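Local coordinates for protein flower-specific defensin (Nicotiana alata, PDB 4AAZ) that defends the plant against the fungi F. oxysporum and B. cinerea and retards the growth of Lepidopteran insect pests, at residues C24-T30 against C41-P46; F10-I15 against L38-L42. All coordinates share one frame; numbering follows the deposited sequence. Where two conformers were deposited one is given.

Interaction 1 (C24-T30 against C41-P46); sequences CISEKFT and CLCTKP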
loop_
_atom_site.group_PDB
_atom_site.type_symbol
_atom_site.label_atom_id
_atom_site.label_comp_id
_atom_site.label_asym_id
_atom_site.label_seq_id
_atom_site.Cartn_x
_atom_site.Cartn_y
_atom_site.Cartn_z
ATOM N N CYS A 24 0.159 -2.172 4.842
ATOM C CA CYS A 24 -0.753 -2.990 4.062
ATOM C C CYS A 24 -0.896 -4.394 4.614
ATOM O O CYS A 24 -1.998 -4.943 4.676
ATOM C CB CYS A 24 -0.300 -2.996 2.614
ATOM S SG CYS A 24 -0.551 -1.377 1.793
ATOM N N ILE A 25 0.228 -4.989 5.005
ATOM C CA ILE A 25 0.177 -6.331 5.595
ATOM C C ILE A 25 -0.587 -6.279 6.926
ATOM O O ILE A 25 -1.345 -7.192 7.253
ATOM C CB ILE A 25 1.599 -6.946 5.691
ATOM C CG1 ILE A 25 2.088 -7.204 4.276
ATOM C CG2 ILE A 25 1.596 -8.232 6.487
ATOM C CD1 ILE A 25 3.534 -7.685 4.168
ATOM N N SER A 26 -0.411 -5.209 7.701
ATOM C CA SER A 26 -1.151 -4.998 8.950
ATOM C C SER A 26 -2.645 -4.972 8.708
ATOM O O SER A 26 -3.428 -5.321 9.590
ATOM C CB SER A 26 -0.764 -3.679 9.631
ATOM O OG SER A 26 0.543 -3.693 10.164
ATOM N N GLU A 27 -3.041 -4.538 7.499
ATOM C CA GLU A 27 -4.432 -4.414 7.088
ATOM C C GLU A 27 -4.940 -5.649 6.342
ATOM O O GLU A 27 -6.024 -5.644 5.803
ATOM C CB GLU A 27 -4.601 -3.186 6.199
ATOM C CG GLU A 27 -4.385 -1.877 6.914
ATOM C CD GLU A 27 -4.393 -0.675 5.992
ATOM O OE1 GLU A 27 -5.329 -0.526 5.178
ATOM O OE2 GLU A 27 -3.457 0.164 6.076
ATOM N N LYS A 28 -4.136 -6.712 6.349
ATOM C CA LYS A 28 -4.501 -8.007 5.758
ATOM C C LYS A 28 -4.478 -8.025 4.240
ATOM O O LYS A 28 -5.115 -8.861 3.610
ATOM C CB LYS A 28 -5.807 -8.560 6.332
ATOM C CG LYS A 28 -5.753 -8.778 7.833
ATOM C CD LYS A 28 -7.084 -9.326 8.380
ATOM C CE LYS A 28 -7.326 -8.884 9.819
ATOM N NZ LYS A 28 -7.543 -7.393 9.937
ATOM N N PHE A 29 -3.698 -7.132 3.648
ATOM C CA PHE A 29 -3.317 -7.252 2.263
ATOM C C PHE A 29 -2.020 -8.038 2.204
ATOM O O PHE A 29 -1.412 -8.339 3.225
ATOM C CB PHE A 29 -3.167 -5.866 1.638
ATOM C CG PHE A 29 -4.450 -5.073 1.571
ATOM C CD1 PHE A 29 -4.814 -4.249 2.624
ATOM C CD2 PHE A 29 -5.267 -5.140 0.449
ATOM C CE1 PHE A 29 -5.965 -3.519 2.580
ATOM C CE2 PHE A 29 -6.432 -4.402 0.381
ATOM C CZ PHE A 29 -6.793 -3.596 1.451
ATOM N N THR A 30 -1.566 -8.370 1.002
ATOM C CA THR A 30 -0.364 -9.161 0.868
ATOM C C THR A 30 0.865 -8.330 0.484
ATOM O O THR A 30 1.986 -8.820 0.597
ATOM C CB THR A 30 -0.539 -10.347 -0.090
ATOM O OG1 THR A 30 -0.989 -9.885 -1.351
ATOM C CG2 THR A 30 -1.582 -11.325 0.437
ATOM N N CYS A 41 0.214 5.144 -0.774
ATOM C CA CYS A 41 0.490 3.750 -0.461
ATOM C C CYS A 41 -0.682 2.904 -0.920
ATOM O O CYS A 41 -1.795 3.028 -0.359
ATOM C CB CYS A 41 0.709 3.623 1.033
ATOM S SG CYS A 41 0.911 1.925 1.616
ATOM N N LEU A 42 -0.451 2.102 -1.956
ATOM C CA LEU A 42 -1.482 1.241 -2.508
ATOM C C LEU A 42 -1.224 -0.182 -2.089
ATOM O O LEU A 42 -0.162 -0.755 -2.378
ATOM C CB LEU A 42 -1.533 1.353 -4.031
ATOM C CG LEU A 42 -1.776 2.761 -4.572
ATOM C CD1 LEU A 42 -1.749 2.738 -6.128
ATOM C CD2 LEU A 42 -3.085 3.316 -4.063
ATOM N N CYS A 43 -2.202 -0.752 -1.398
ATOM C CA CYS A 43 -2.144 -2.146 -0.996
ATOM C C CYS A 43 -2.675 -3.045 -2.102
ATOM O O CYS A 43 -3.576 -2.642 -2.869
ATOM C CB CYS A 43 -2.979 -2.396 0.266
ATOM S SG CYS A 43 -2.591 -1.310 1.662
ATOM N N THR A 44 -2.157 -4.261 -2.177
ATOM C CA THR A 44 -2.647 -5.231 -3.136
ATOM C C THR A 44 -2.954 -6.558 -2.459
ATOM O O THR A 44 -2.291 -6.942 -1.481
ATOM C CB THR A 44 -1.655 -5.468 -4.286
ATOM O OG1 THR A 44 -0.348 -5.734 -3.766
ATOM C CG2 THR A 44 -1.586 -4.264 -5.174
ATOM N N LYS A 45 -3.968 -7.255 -2.966
ATOM C CA LYS A 45 -4.227 -8.638 -2.563
ATOM C C LYS A 45 -5.009 -9.294 -3.684
ATOM O O LYS A 45 -5.577 -8.585 -4.520
ATOM C CB LYS A 45 -4.998 -8.699 -1.232
ATOM C CG LYS A 45 -6.418 -8.170 -1.264
ATOM C CD LYS A 45 -7.052 -8.267 0.118
ATOM C CE LYS A 45 -8.446 -7.691 0.156
ATOM N NZ LYS A 45 -9.014 -7.766 1.540
ATOM N N PRO A 46 -5.054 -10.626 -3.727
ATOM C CA PRO A 46 -5.830 -11.323 -4.752
ATOM C C PRO A 46 -7.292 -10.935 -4.684
ATOM O O PRO A 46 -7.852 -10.740 -3.606
ATOM C CB PRO A 46 -5.642 -12.802 -4.395
ATOM C CG PRO A 46 -4.274 -12.833 -3.727
ATOM C CD PRO A 46 -4.275 -11.561 -2.894
HETATM O O HOH W 1 -7.823 -6.398 3.630
HETATM O O HOH W 2 -7.844 -10.221 3.591
HETATM O O HOH W 3 0.087 -8.364 -3.405
#

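Interaction 2 (F10-I15 against L38-L42); sequences FPGICI and LRRCL. With PO4 (phosphate ion), chain F; EDO (1,2-ethanediol), chain D.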
loop_
_atom_site.group_PDB
_atom_site.type_symbol
_atom_site.label_atom_id
_atom_site.label_comp_id
_atom_site.label_asym_id
_atom_site.label_seq_id
_atom_site.Cartn_x
_atom_site.Cartn_y
_atom_site.Cartn_z
ATOM N N PHE A 10 -1.622 3.815 6.566
ATOM C CA PHE A 10 -0.294 4.380 6.301
ATOM C C PHE A 10 -0.331 5.899 6.388
ATOM O O PHE A 10 -1.152 6.526 5.719
ATOM C CB PHE A 10 0.181 3.986 4.900
ATOM C CG PHE A 10 1.495 4.578 4.503
ATOM C CD1 PHE A 10 2.689 4.025 4.935
ATOM C CD2 PHE A 10 1.544 5.676 3.673
ATOM C CE1 PHE A 10 3.892 4.572 4.564
ATOM C CE2 PHE A 10 2.729 6.220 3.294
ATOM C CZ PHE A 10 3.920 5.673 3.728
ATOM N N PRO A 11 0.582 6.511 7.147
ATOM C CA PRO A 11 0.555 7.977 7.266
ATOM C C PRO A 11 1.422 8.706 6.244
ATOM O O PRO A 11 2.582 8.319 6.039
ATOM C CB PRO A 11 1.144 8.244 8.671
ATOM C CG PRO A 11 1.413 6.918 9.266
ATOM C CD PRO A 11 1.433 5.893 8.157
ATOM N N GLY A 12 0.889 9.735 5.605
ATOM C CA GLY A 12 1.701 10.604 4.787
ATOM C C GLY A 12 1.935 10.126 3.361
ATOM O O GLY A 12 1.318 9.184 2.895
ATOM N N ILE A 13 2.851 10.784 2.664
ATOM C CA ILE A 13 3.145 10.384 1.295
ATOM C C ILE A 13 4.063 9.171 1.260
ATOM O O ILE A 13 4.888 8.932 2.150
ATOM C CB ILE A 13 3.713 11.487 0.408
ATOM C CG1 ILE A 13 5.035 11.974 0.932
ATOM C CG2 ILE A 13 2.704 12.619 0.233
ATOM C CD1 ILE A 13 5.781 12.866 -0.095
ATOM N N CYS A 14 3.857 8.364 0.235
ATOM C CA CYS A 14 4.565 7.107 0.061
ATOM C C CYS A 14 5.802 7.374 -0.785
ATOM O O CYS A 14 5.694 7.715 -1.975
ATOM C CB CYS A 14 3.645 6.103 -0.619
ATOM S SG CYS A 14 4.209 4.392 -0.482
ATOM N N ILE A 15 6.972 7.215 -0.177
ATOM C CA ILE A 15 8.246 7.384 -0.882
ATOM C C ILE A 15 9.018 6.080 -0.910
ATOM O O ILE A 15 9.504 5.681 -1.964
ATOM C CB ILE A 15 9.118 8.502 -0.256
ATOM C CG1 ILE A 15 8.387 9.850 -0.355
ATOM C CG2 ILE A 15 10.486 8.570 -0.911
ATOM C CD1 ILE A 15 8.111 10.330 -1.783
ATOM N N LEU A 38 0.486 10.766 -7.330
ATOM C CA LEU A 38 -0.113 11.201 -6.084
ATOM C C LEU A 38 0.664 10.643 -4.875
ATOM O O LEU A 38 0.456 11.076 -3.742
ATOM C CB LEU A 38 -1.596 10.820 -6.001
ATOM C CG LEU A 38 -2.523 11.626 -6.925
ATOM C CD1 LEU A 38 -3.890 10.929 -7.084
ATOM C CD2 LEU A 38 -2.701 13.065 -6.432
ATOM N N ARG A 39 1.567 9.688 -5.111
ATOM C CA ARG A 39 2.478 9.164 -4.070
ATOM C C ARG A 39 1.668 8.617 -2.891
ATOM O O ARG A 39 1.868 8.969 -1.734
ATOM C CB ARG A 39 3.524 10.199 -3.676
ATOM C CG ARG A 39 4.254 10.682 -4.925
ATOM C CD ARG A 39 5.598 11.250 -4.640
ATOM N NE ARG A 39 5.470 12.575 -4.069
ATOM C CZ ARG A 39 6.506 13.354 -3.778
ATOM N NH1 ARG A 39 7.731 12.927 -4.031
ATOM N NH2 ARG A 39 6.307 14.551 -3.244
ATOM N N ARG A 40 0.753 7.732 -3.237
ATOM C CA ARG A 40 -0.085 7.036 -2.284
ATOM C C ARG A 40 0.472 5.640 -1.985
ATOM O O ARG A 40 1.111 5.018 -2.839
ATOM C CB ARG A 40 -1.490 6.906 -2.867
ATOM C CG ARG A 40 -2.099 8.261 -3.237
ATOM C CD ARG A 40 -3.536 8.150 -3.667
ATOM N NE ARG A 40 -3.653 7.489 -4.953
ATOM C CZ ARG A 40 -4.682 6.755 -5.325
ATOM N NH1 ARG A 40 -5.690 6.515 -4.491
ATOM N NH2 ARG A 40 -4.723 6.271 -6.553
ATOM N N CYS A 41 0.214 5.144 -0.774
ATOM C CA CYS A 41 0.490 3.750 -0.461
ATOM C C CYS A 41 -0.682 2.904 -0.920
ATOM O O CYS A 41 -1.795 3.028 -0.359
ATOM C CB CYS A 41 0.709 3.623 1.033
ATOM S SG CYS A 41 0.911 1.925 1.616
ATOM N N LEU A 42 -0.451 2.102 -1.956
ATOM C CA LEU A 42 -1.482 1.241 -2.508
ATOM C C LEU A 42 -1.224 -0.182 -2.089
ATOM O O LEU A 42 -0.162 -0.755 -2.378
ATOM C CB LEU A 42 -1.533 1.353 -4.031
ATOM C CG LEU A 42 -1.776 2.761 -4.572
ATOM C CD1 LEU A 42 -1.749 2.738 -6.128
ATOM C CD2 LEU A 42 -3.085 3.316 -4.063
HETATM P P PO4 F . -1.812 7.681 -8.465
HETATM O O1 PO4 F . -1.735 7.525 -6.983
HETATM O O2 PO4 F . -1.179 6.516 -9.190
HETATM O O3 PO4 F . -3.276 7.607 -8.808
HETATM O O4 PO4 F . -1.175 8.938 -8.864
HETATM C C1 EDO D . 1.793 14.195 -4.448
HETATM O O1 EDO D . 3.001 14.121 -3.690
HETATM C C2 EDO D . 0.640 14.201 -3.462
HETATM O O2 EDO D . 0.890 15.258 -2.516
#

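Interaction 1 (C24-T30 against C41-P46)
The disulfide Cys-24 to Cys-43, with a chi3 of -78°, ties the last turn of helix 17-26 to strand 41-46. Next to it, Cys-43 CB lies over one face of the Phe-29 ring, 3.5 Å from the centroid, evidence for a CH-pi contact; the sulfur of Cys-43 approaches the same ring obliquely. Lys-45, extended beyond CG, runs across the ring, with CD 3.6 Å from Phe-29 CD2. Its NZ makes an off-centre cation-pi contact, 4.8 Å from the ring centroid, and donates to a water that in turn bonds Glu-27 O. Beyond the ring, Thr-30 N gives Thr-44 O a hydrogen bond of 3.0 Å. A further water joins Thr-30 OG1 to Thr-44 OG1.

What delivers Phe-29 to the strand is a Schellman motif: Phe-29 N bonds Cys-24 O, Lys-28 N bonds Ile-25 O, and Lys-28 takes a positive phi of 74°, so the chain turns off the helix back toward the sheet. Glu-27 OE2 accepts hydrogen bonds from Ser-7 OG and Thr-9 OG1, and OE1 from Asn-8 N, tying in the loop after strand 2-6. Cys-41 SG, 3.6 Å from Cys-24 SG, belongs to a second disulfide, with Cys-20. Together these are the two helix-to-strand bridges of the cysteine-stabilised alpha-beta fold of defensins, with strand 41-46 in the middle of the sheet between strands 2-6 and 31-34.

Interaction 2 (F10-I15 against L38-L42)
Phe-10 and Cys-41 meet at the inner end of this contact, where Phe-10 CD2 comes 3.4 Å from Cys-41 CB. The approach is oblique: Cys-41 SG lies 4.4 Å from the Phe-10 centroid and 29° off the ring normal, a sulfur-aromatic contact. The ring gets there because its CG is trans to the backbone N (chi1 177°), and it also touches Pro-19 and Ala-23 of helix 17-26.

Cys-14 comes next, its CB packed against the peptide between Arg-40 and Cys-41 and its SG, disulfide-bonded to Cys-34, 3.9 Å from Cys-41 CB. The backbones are joined here by Cys-14 N to Arg-39 O, 2.9 Å and nearly straight at the hydrogen (175°), although the donor stands above the carbonyl plane.

At the outer end Arg-39 runs alongside both isoleucines, all pointing the same way. Ile-13 CD1 sits over one face of the guanidinium, offset toward the rim, whereas Ile-15 CD1 reaches Arg-39 NH1 obliquely at 3.5 Å. At the edge of the group, NE donates to O1 of an ethanediol, probably from the crystallisation liquor.

The CB of Arg-40 points away from the 10-15 loop, and its guanidinium binds a phosphate. Its NE donates to phosphate O1 (2.8 Å) and NH2 to phosphate O3, Leu-38 N and Ser-35 OG also bond the anion, and NH1 forms a salt bridge with Glu-6. This division of labour implies that apolar packing and one backbone bond join the 10-15 loop to residues 38-42, while the arginines direct N-H groups to polar partners at the guanidinium edges, even where an isoleucine methyl covers a face; the phosphate, probably from the liquor too, marks a spot where an anion can be held.

Overall arrangement
Both contacts use strand 41-46, sharing Cys-41 and Leu-42, yet their centres are 13 Å apart and lie on opposite sides of the chain's centre. In chain order the loop 10-15 comes first, then 24-30 at the end of helix 17-26, and both pack against the C-terminal residues 38-46. Interaction 2 thus fastens the loop before the helix to the turn that leads into the central strand and to its first residues, and interaction 1 the end of the helix to the rest of it. They touch through packing between Glu-27 and Phe-10. Between them the two contacts include cysteines of three of the four disulfides, consistent with the compact, cross-linked fold of a 47-residue plant defensin.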